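Local coordinates for protein importin subunit beta-1 (PDB 5OWU) that carries proteins into the nucleus by associating with importin alpha, the adaptor that recognises the classical nuclear localization signal of the cargo, at residues Tyr268-Asp280 and Ser321-Arg335. Numbering follows the deposited sequence.
Sequences YALTIATMKSPND and SIKDVVPNLLNLLTR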
ATOM      1  N   TYR A 268      -5.670  26.075 -15.220  1.00 35.34           N
ATOM      2  CA  TYR A 268      -5.870  25.338 -16.463  1.00 33.29           C
ATOM      3  C   TYR A 268      -4.891  25.807 -17.538  1.00 41.09           C
ATOM      4  O   TYR A 268      -4.100  25.019 -18.084  1.00 38.54           O
ATOM      5  CB  TYR A 268      -7.328  25.506 -16.900  1.00 37.09           C
ATOM      6  CG  TYR A 268      -7.591  25.288 -18.365  1.00 44.18           C
ATOM      7  CD1 TYR A 268      -7.461  26.336 -19.270  1.00 42.21           C
ATOM      8  CD2 TYR A 268      -7.997  24.047 -18.848  1.00 48.54           C
ATOM      9  CE1 TYR A 268      -7.710  26.159 -20.601  1.00 51.85           C
ATOM     10  CE2 TYR A 268      -8.246  23.863 -20.191  1.00 45.49           C
ATOM     11  CZ  TYR A 268      -8.099  24.927 -21.058  1.00 52.37           C
ATOM     12  OH  TYR A 268      -8.347  24.769 -22.399  1.00 59.80           O
ATOM     13  N   ALA A 269      -4.912  27.109 -17.825  1.00 33.42           N
ATOM     14  CA  ALA A 269      -4.026  27.671 -18.837  1.00 38.81           C
ATOM     15  C   ALA A 269      -2.559  27.477 -18.460  1.00 31.87           C
ATOM     16  O   ALA A 269      -1.751  27.037 -19.285  1.00 39.99           O
ATOM     17  CB  ALA A 269      -4.345  29.155 -19.028  1.00 35.92           C
ATOM     18  N   LEU A 270      -2.202  27.788 -17.210  1.00 37.50           N
ATOM     19  CA  LEU A 270      -0.801  27.718 -16.789  1.00 47.33           C
ATOM     20  C   LEU A 270      -0.241  26.303 -16.936  1.00 41.14           C
ATOM     21  O   LEU A 270       0.816  26.094 -17.552  1.00 38.70           O
ATOM     22  CB  LEU A 270      -0.666  28.190 -15.339  1.00 43.47           C
ATOM     23  CG  LEU A 270      -0.996  29.655 -15.012  1.00 46.58           C
ATOM     24  CD1 LEU A 270      -0.861  29.896 -13.523  1.00 46.94           C
ATOM     25  CD2 LEU A 270      -0.103  30.610 -15.782  1.00 44.58           C
ATOM     26  N   THR A 271      -0.933  25.315 -16.365  1.00 42.76           N
ATOM     27  CA  THR A 271      -0.397  23.958 -16.370  1.00 34.61           C
ATOM     28  C   THR A 271      -0.381  23.385 -17.777  1.00 35.44           C
ATOM     29  O   THR A 271       0.565  22.678 -18.156  1.00 40.37           O
ATOM     30  CB  THR A 271      -1.200  23.062 -15.422  1.00 30.43           C
ATOM     31  OG1 THR A 271      -2.548  22.923 -15.884  1.00 36.83           O
ATOM     32  CG2 THR A 271      -1.194  23.641 -14.014  1.00 36.03           C
ATOM     33  N   ILE A 272      -1.407  23.694 -18.578  1.00 34.08           N
ATOM     34  CA  ILE A 272      -1.395  23.239 -19.963  1.00 42.82           C
ATOM     35  C   ILE A 272      -0.209  23.839 -20.704  1.00 42.11           C
ATOM     36  O   ILE A 272       0.446  23.166 -21.510  1.00 42.94           O
ATOM     37  CB  ILE A 272      -2.725  23.579 -20.658  1.00 41.37           C
ATOM     38  CG1 ILE A 272      -3.824  22.666 -20.105  1.00 44.76           C
ATOM     39  CG2 ILE A 272      -2.597  23.422 -22.173  1.00 51.21           C
ATOM     40  CD1 ILE A 272      -5.198  22.902 -20.695  1.00 64.03           C
ATOM     41  N   ALA A 273       0.082  25.112 -20.446  1.00 42.64           N
ATOM     42  CA  ALA A 273       1.192  25.771 -21.118  1.00 41.81           C
ATOM     43  C   ALA A 273       2.511  25.095 -20.774  1.00 43.85           C
ATOM     44  O   ALA A 273       3.294  24.745 -21.666  1.00 43.90           O
ATOM     45  CB  ALA A 273       1.230  27.248 -20.735  1.00 49.67           C
ATOM     46  N   THR A 274       2.769  24.886 -19.480  1.00 46.98           N
ATOM     47  CA  THR A 274       4.056  24.320 -19.088  1.00 56.75           C
ATOM     48  C   THR A 274       4.175  22.826 -19.382  1.00 54.95           C
ATOM     49  O   THR A 274       5.292  22.298 -19.347  1.00 43.33           O
ATOM     50  CB  THR A 274       4.320  24.584 -17.606  1.00 55.23           C
ATOM     51  OG1 THR A 274       3.134  24.327 -16.846  1.00 75.77           O
ATOM     52  CG2 THR A 274       4.754  26.031 -17.405  1.00 57.34           C
ATOM     53  N   MET A 275       3.079  22.132 -19.703  1.00 44.75           N
ATOM     54  CA  MET A 275       3.220  20.732 -20.097  1.00 43.43           C
ATOM     55  C   MET A 275       4.044  20.567 -21.368  1.00 49.87           C
ATOM     56  O   MET A 275       4.479  19.451 -21.670  1.00 45.58           O
ATOM     57  CB  MET A 275       1.852  20.082 -20.301  1.00 37.47           C
ATOM     58  CG  MET A 275       1.918  18.568 -20.313  1.00 37.93           C
ATOM     59  SD  MET A 275       0.311  17.782 -20.215  1.00 40.47           S
ATOM     60  CE  MET A 275      -0.205  18.235 -18.572  1.00 33.31           C
ATOM     61  N   LYS A 276       4.260  21.641 -22.126  1.00 54.27           N
ATOM     62  CA  LYS A 276       5.064  21.586 -23.339  1.00 54.08           C
ATOM     63  C   LYS A 276       6.502  22.026 -23.112  1.00 38.26           C
ATOM     64  O   LYS A 276       7.267  22.116 -24.076  1.00 43.95           O
ATOM     65  CB  LYS A 276       4.426  22.449 -24.436  1.00 54.89           C
ATOM     66  CG  LYS A 276       2.988  22.055 -24.758  1.00 58.75           C
ATOM     67  CD  LYS A 276       2.553  22.529 -26.140  1.00 54.64           C
ATOM     68  CE  LYS A 276       2.537  24.039 -26.250  1.00 64.84           C
ATOM     69  NZ  LYS A 276       1.650  24.664 -25.234  1.00 69.14           N
ATOM     70  N   SER A 277       6.885  22.299 -21.875  1.00 35.61           N
ATOM     71  CA  SER A 277       8.241  22.748 -21.606  1.00 48.94           C
ATOM     72  C   SER A 277       9.249  21.721 -22.120  1.00 49.07           C
ATOM     73  O   SER A 277       9.071  20.515 -21.909  1.00 40.91           O
ATOM     74  CB  SER A 277       8.447  22.961 -20.110  1.00 42.50           C
ATOM     75  OG  SER A 277       9.821  23.159 -19.813  1.00 45.84           O
ATOM     76  N   PRO A 278      10.325  22.158 -22.784  1.00 53.76           N
ATOM     77  CA  PRO A 278      11.389  21.210 -23.154  1.00 48.53           C
ATOM     78  C   PRO A 278      12.147  20.651 -21.960  1.00 39.58           C
ATOM     79  O   PRO A 278      12.962  19.739 -22.144  1.00 44.17           O
ATOM     80  CB  PRO A 278      12.307  22.045 -24.059  1.00 51.53           C
ATOM     81  CG  PRO A 278      12.062  23.454 -23.658  1.00 48.95           C
ATOM     82  CD  PRO A 278      10.626  23.529 -23.232  1.00 56.18           C
ATOM     83  N   ASN A 279      11.914  21.167 -20.756  1.00 41.41           N
ATOM     84  CA  ASN A 279      12.536  20.643 -19.545  1.00 49.14           C
ATOM     85  C   ASN A 279      11.665  19.522 -18.990  1.00 49.39           C
ATOM     86  O   ASN A 279      10.498  19.752 -18.651  1.00 44.94           O
ATOM     87  CB  ASN A 279      12.707  21.750 -18.508  1.00 49.24           C
ATOM     88  CG  ASN A 279      13.436  21.279 -17.270  1.00 47.16           C
ATOM     89  OD1 ASN A 279      12.939  20.432 -16.528  1.00 51.83           O
ATOM     90  ND2 ASN A 279      14.619  21.833 -17.031  1.00 55.72           N
ATOM     91  N   ASP A 280      12.235  18.316 -18.882  1.00 50.65           N
ATOM     92  CA  ASP A 280      11.444  17.151 -18.491  1.00 43.43           C
ATOM     93  C   ASP A 280      10.914  17.276 -17.068  1.00 35.89           C
ATOM     94  O   ASP A 280       9.827  16.769 -16.768  1.00 38.12           O
ATOM     95  CB  ASP A 280      12.272  15.869 -18.628  1.00 37.09           C
ATOM     96  CG  ASP A 280      12.644  15.557 -20.065  1.00 48.60           C
ATOM     97  OD1 ASP A 280      12.057  16.154 -20.990  1.00 38.14           O
ATOM     98  OD2 ASP A 280      13.526  14.701 -20.271  1.00 43.36           O
ATOM     99  N   SER A 321     -11.156  19.279 -20.314  1.00 32.97           N
ATOM    100  CA  SER A 321      -9.847  19.732 -20.771  1.00 37.09           C
ATOM    101  C   SER A 321      -9.163  18.765 -21.731  1.00 38.26           C
ATOM    102  O   SER A 321      -8.058  19.064 -22.198  1.00 33.03           O
ATOM    103  CB  SER A 321      -8.933  19.958 -19.566  1.00 48.00           C
ATOM    104  OG  SER A 321      -9.564  20.766 -18.591  1.00 35.83           O
ATOM    105  N   ILE A 322      -9.780  17.616 -22.025  1.00 42.62           N
ATOM    106  CA  ILE A 322      -9.120  16.579 -22.825  1.00 43.15           C
ATOM    107  C   ILE A 322      -8.571  17.155 -24.119  1.00 44.95           C
ATOM    108  O   ILE A 322      -7.420  16.893 -24.496  1.00 44.02           O
ATOM    109  CB  ILE A 322     -10.095  15.424 -23.107  1.00 45.58           C
ATOM    110  CG1 ILE A 322     -10.315  14.604 -21.844  1.00 53.39           C
ATOM    111  CG2 ILE A 322      -9.567  14.522 -24.217  1.00 51.92           C
ATOM    112  CD1 ILE A 322     -11.407  13.583 -21.976  1.00 60.19           C
ATOM    113  N   LYS A 323      -9.406  17.921 -24.828  1.00 35.73           N
ATOM    114  CA  LYS A 323      -9.027  18.515 -26.104  1.00 48.20           C
ATOM    115  C   LYS A 323      -7.674  19.211 -26.019  1.00 40.57           C
ATOM    116  O   LYS A 323      -6.867  19.135 -26.952  1.00 40.07           O
ATOM    117  CB  LYS A 323     -10.105  19.516 -26.557  1.00 57.35           C
ATOM    118  CG  LYS A 323     -11.473  18.906 -26.920  1.00 69.19           C
ATOM    119  CD  LYS A 323     -12.551  19.992 -27.186  1.00 72.97           C
ATOM    120  CE  LYS A 323     -13.979  19.409 -27.277  1.00 76.47           C
ATOM    121  NZ  LYS A 323     -15.084  20.439 -27.254  1.00 84.73           N
ATOM    122  N   ASP A 324      -7.421  19.923 -24.921  1.00 38.59           N
ATOM    123  CA  ASP A 324      -6.214  20.730 -24.778  1.00 46.70           C
ATOM    124  C   ASP A 324      -5.083  20.043 -24.017  1.00 41.80           C
ATOM    125  O   ASP A 324      -3.913  20.337 -24.286  1.00 50.14           O
ATOM    126  CB  ASP A 324      -6.565  22.045 -24.076  1.00 50.21           C
ATOM    127  CG  ASP A 324      -7.843  22.663 -24.613  1.00 59.18           C
ATOM    128  OD1 ASP A 324      -8.062  22.588 -25.838  1.00 47.10           O
ATOM    129  OD2 ASP A 324      -8.643  23.200 -23.822  1.00 56.89           O
ATOM    130  N   VAL A 325      -5.391  19.139 -23.085  1.00 38.70           N
ATOM    131  CA  VAL A 325      -4.356  18.501 -22.273  1.00 36.33           C
ATOM    132  C   VAL A 325      -3.755  17.302 -22.999  1.00 40.92           C
ATOM    133  O   VAL A 325      -2.532  17.122 -23.027  1.00 33.83           O
ATOM    134  CB  VAL A 325      -4.926  18.077 -20.905  1.00 39.27           C
ATOM    135  CG1 VAL A 325      -3.912  17.250 -20.144  1.00 42.40           C
ATOM    136  CG2 VAL A 325      -5.325  19.294 -20.086  1.00 44.08           C
ATOM    137  N   VAL A 326      -4.608  16.446 -23.571  1.00 27.70           N
ATOM    138  CA  VAL A 326      -4.137  15.131 -24.027  1.00 25.19           C
ATOM    139  C   VAL A 326      -3.101  15.240 -25.135  1.00 33.71           C
ATOM    140  O   VAL A 326      -2.135  14.454 -25.131  1.00 31.37           O
ATOM    141  CB  VAL A 326      -5.334  14.247 -24.397  1.00 26.35           C
ATOM    142  CG1 VAL A 326      -4.885  12.953 -25.089  1.00 29.41           C
ATOM    143  CG2 VAL A 326      -6.110  13.916 -23.141  1.00 31.41           C
ATOM    144  N   PRO A 327      -3.221  16.144 -26.110  1.00 40.03           N
ATOM    145  CA  PRO A 327      -2.155  16.246 -27.125  1.00 34.18           C
ATOM    146  C   PRO A 327      -0.780  16.521 -26.534  1.00 28.53           C
ATOM    147  O   PRO A 327       0.229  15.984 -27.020  1.00 39.55           O
ATOM    148  CB  PRO A 327      -2.641  17.395 -28.018  1.00 43.76           C
ATOM    149  CG  PRO A 327      -4.134  17.367 -27.877  1.00 43.12           C
ATOM    150  CD  PRO A 327      -4.400  16.960 -26.459  1.00 35.12           C
ATOM    151  N   ASN A 328      -0.711  17.323 -25.472  1.00 33.88           N
ATOM    152  CA  ASN A 328       0.576  17.593 -24.837  1.00 47.10           C
ATOM    153  C   ASN A 328       1.134  16.353 -24.130  1.00 34.24           C
ATOM    154  O   ASN A 328       2.343  16.079 -24.209  1.00 33.58           O
ATOM    155  CB  ASN A 328       0.425  18.766 -23.871  1.00 44.76           C
ATOM    156  CG  ASN A 328       0.055  20.060 -24.584  1.00 46.91           C
ATOM    157  OD1 ASN A 328       0.311  20.219 -25.781  1.00 51.06           O
ATOM    158  ND2 ASN A 328      -0.551  20.987 -23.854  1.00 48.53           N
ATOM    159  N   LEU A 329       0.280  15.590 -23.435  1.00 34.05           N
ATOM    160  CA  LEU A 329       0.719  14.321 -22.848  1.00 39.69           C
ATOM    161  C   LEU A 329       1.297  13.402 -23.917  1.00 32.44           C
ATOM    162  O   LEU A 329       2.430  12.888 -23.799  1.00 42.66           O
ATOM    163  CB  LEU A 329      -0.455  13.622 -22.157  1.00 41.02           C
ATOM    164  CG  LEU A 329      -0.993  14.112 -20.820  1.00 44.98           C
ATOM    165  CD1 LEU A 329      -2.226  13.288 -20.448  1.00 37.11           C
ATOM    166  CD2 LEU A 329       0.066  14.000 -19.739  1.00 39.67           C
ATOM    167  N   LEU A 330       0.511  13.176 -24.973  1.00 27.87           N
ATOM    168  CA  LEU A 330       0.958  12.330 -26.070  1.00 29.61           C
ATOM    169  C   LEU A 330       2.331  12.772 -26.555  1.00 26.78           C
ATOM    170  O   LEU A 330       3.235  11.948 -26.738  1.00 33.56           O
ATOM    171  CB  LEU A 330      -0.075  12.365 -27.200  1.00 32.75           C
ATOM    172  CG  LEU A 330      -1.401  11.701 -26.820  1.00 37.24           C
ATOM    173  CD1 LEU A 330      -2.507  12.038 -27.818  1.00 37.57           C
ATOM    174  CD2 LEU A 330      -1.228  10.189 -26.718  1.00 36.52           C
ATOM    175  N   ASN A 331       2.515  14.083 -26.733  1.00 39.87           N
ATOM    176  CA  ASN A 331       3.824  14.580 -27.146  1.00 40.53           C
ATOM    177  C   ASN A 331       4.906  14.213 -26.135  1.00 46.36           C
ATOM    178  O   ASN A 331       6.056  13.970 -26.518  1.00 44.17           O
ATOM    179  CB  ASN A 331       3.780  16.094 -27.343  1.00 53.72           C
ATOM    180  CG  ASN A 331       5.139  16.670 -27.700  1.00 66.62           C
ATOM    181  OD1 ASN A 331       5.651  16.442 -28.798  1.00 68.73           O
ATOM    182  ND2 ASN A 331       5.735  17.413 -26.770  1.00 69.55           N
ATOM    183  N   LEU A 332       4.570  14.176 -24.844  1.00 29.57           N
ATOM    184  CA  LEU A 332       5.570  13.804 -23.854  1.00 36.16           C
ATOM    185  C   LEU A 332       5.973  12.344 -23.970  1.00 44.78           C
ATOM    186  O   LEU A 332       7.052  11.972 -23.495  1.00 32.67           O
ATOM    187  CB  LEU A 332       5.059  14.082 -22.440  1.00 34.60           C
ATOM    188  CG  LEU A 332       4.872  15.551 -22.060  1.00 33.71           C
ATOM    189  CD1 LEU A 332       4.236  15.655 -20.676  1.00 33.35           C
ATOM    190  CD2 LEU A 332       6.199  16.306 -22.103  1.00 35.60           C
ATOM    191  N   LEU A 333       5.139  11.507 -24.589  1.00 32.00           N
ATOM    192  CA  LEU A 333       5.504  10.096 -24.713  1.00 31.11           C
ATOM    193  C   LEU A 333       6.781   9.861 -25.519  1.00 40.46           C
ATOM    194  O   LEU A 333       7.389   8.790 -25.385  1.00 33.93           O
ATOM    195  CB  LEU A 333       4.358   9.303 -25.348  1.00 26.91           C
ATOM    196  CG  LEU A 333       3.057   9.252 -24.544  1.00 30.09           C
ATOM    197  CD1 LEU A 333       2.000   8.486 -25.312  1.00 30.49           C
ATOM    198  CD2 LEU A 333       3.289   8.616 -23.178  1.00 28.51           C
ATOM    199  N   THR A 334       7.210  10.812 -26.353  1.00 37.03           N
ATOM    200  CA  THR A 334       8.389  10.609 -27.190  1.00 39.22           C
ATOM    201  C   THR A 334       9.683  11.044 -26.508  1.00 41.68           C
ATOM    202  O   THR A 334      10.705  11.207 -27.185  1.00 35.81           O
ATOM    203  CB  THR A 334       8.244  11.348 -28.523  1.00 36.61           C
ATOM    204  OG1 THR A 334       8.087  12.753 -28.282  1.00 33.89           O
ATOM    205  CG2 THR A 334       7.055  10.815 -29.298  1.00 35.81           C
ATOM    206  N   ARG A 335       9.666  11.227 -25.192  1.00 39.53           N
ATOM    207  CA  ARG A 335      10.862  11.572 -24.434  1.00 43.28           C
ATOM    208  C   ARG A 335      11.372  10.378 -23.627  1.00 42.36           C
ATOM    209  O   ARG A 335      11.786  10.517 -22.477  1.00 37.67           O
ATOM    210  CB  ARG A 335      10.589  12.770 -23.526  1.00 35.69           C
ATOM    211  CG  ARG A 335      10.145  14.011 -24.273  1.00 41.26           C
ATOM    212  CD  ARG A 335      10.024  15.202 -23.335  1.00 44.50           C
ATOM    213  NE  ARG A 335       9.395  16.361 -23.970  1.00 40.97           N
ATOM    214  CZ  ARG A 335       9.291  17.559 -23.403  1.00 32.97           C
ATOM    215  NH1 ARG A 335       9.776  17.770 -22.184  1.00 38.44           N
ATOM    216  NH2 ARG A 335       8.697  18.548 -24.048  1.00 39.37           N
TER
HETATM  217  O   HOH W   1       3.862  18.423 -24.302  1.00 40.28           O
HETATM  218  O   HOH W   2      -1.254  23.690 -25.562  1.00 53.11           O
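Arg335 reaches the turn after helix 260-274 end-on and grips one carbonyl oxygen with both terminal nitrogens. NH1 lies 2.8 Å from Ser277 O, in the carbonyl plane, whereas NH2, 2.9 Å from Ser277 O, stands above that plane; Ser277 O itself lies in the guanidinium plane. NH1 also forms a salt bridge with Asp280 OD1 at 3.0 Å, tilted 21° from the guanidinium plane. The arginine chain is extended from CG to NE, which carries the charge across, and Leu332 CD2 sits over the centre of one guanidinium face. A methionine in its place would probably leave Ser277 O and the Asp280 carboxylate without this shared donor and let the turn shift.

Further back, Met275 points at the other helix. Its bent end sets SD 3.8 Å from Leu329 CD2 and CE beside Val325 CG1, while CG meets Leu332 CD1 at 3.7 Å. Ile272 CD1 adds a contact to Val325 CG2 at 3.7 Å. Segments 268-274 of HEAT 7 and 321-332 of HEAT 8 run nearly parallel, their short axes 22° apart and 9.8 Å from each other at the closest point, as successive repeats stack in a HEAT solenoid. One water donates to both Met275 O and Asn328 O; a second accepts from Lys276 NZ and Asn328 ND2.

In the second shell, Ser277 OG accepts from Asn279 N in an ST turn, and Asn279 N-caps helix 280-306; Val287 and Ala351 touch Leu332.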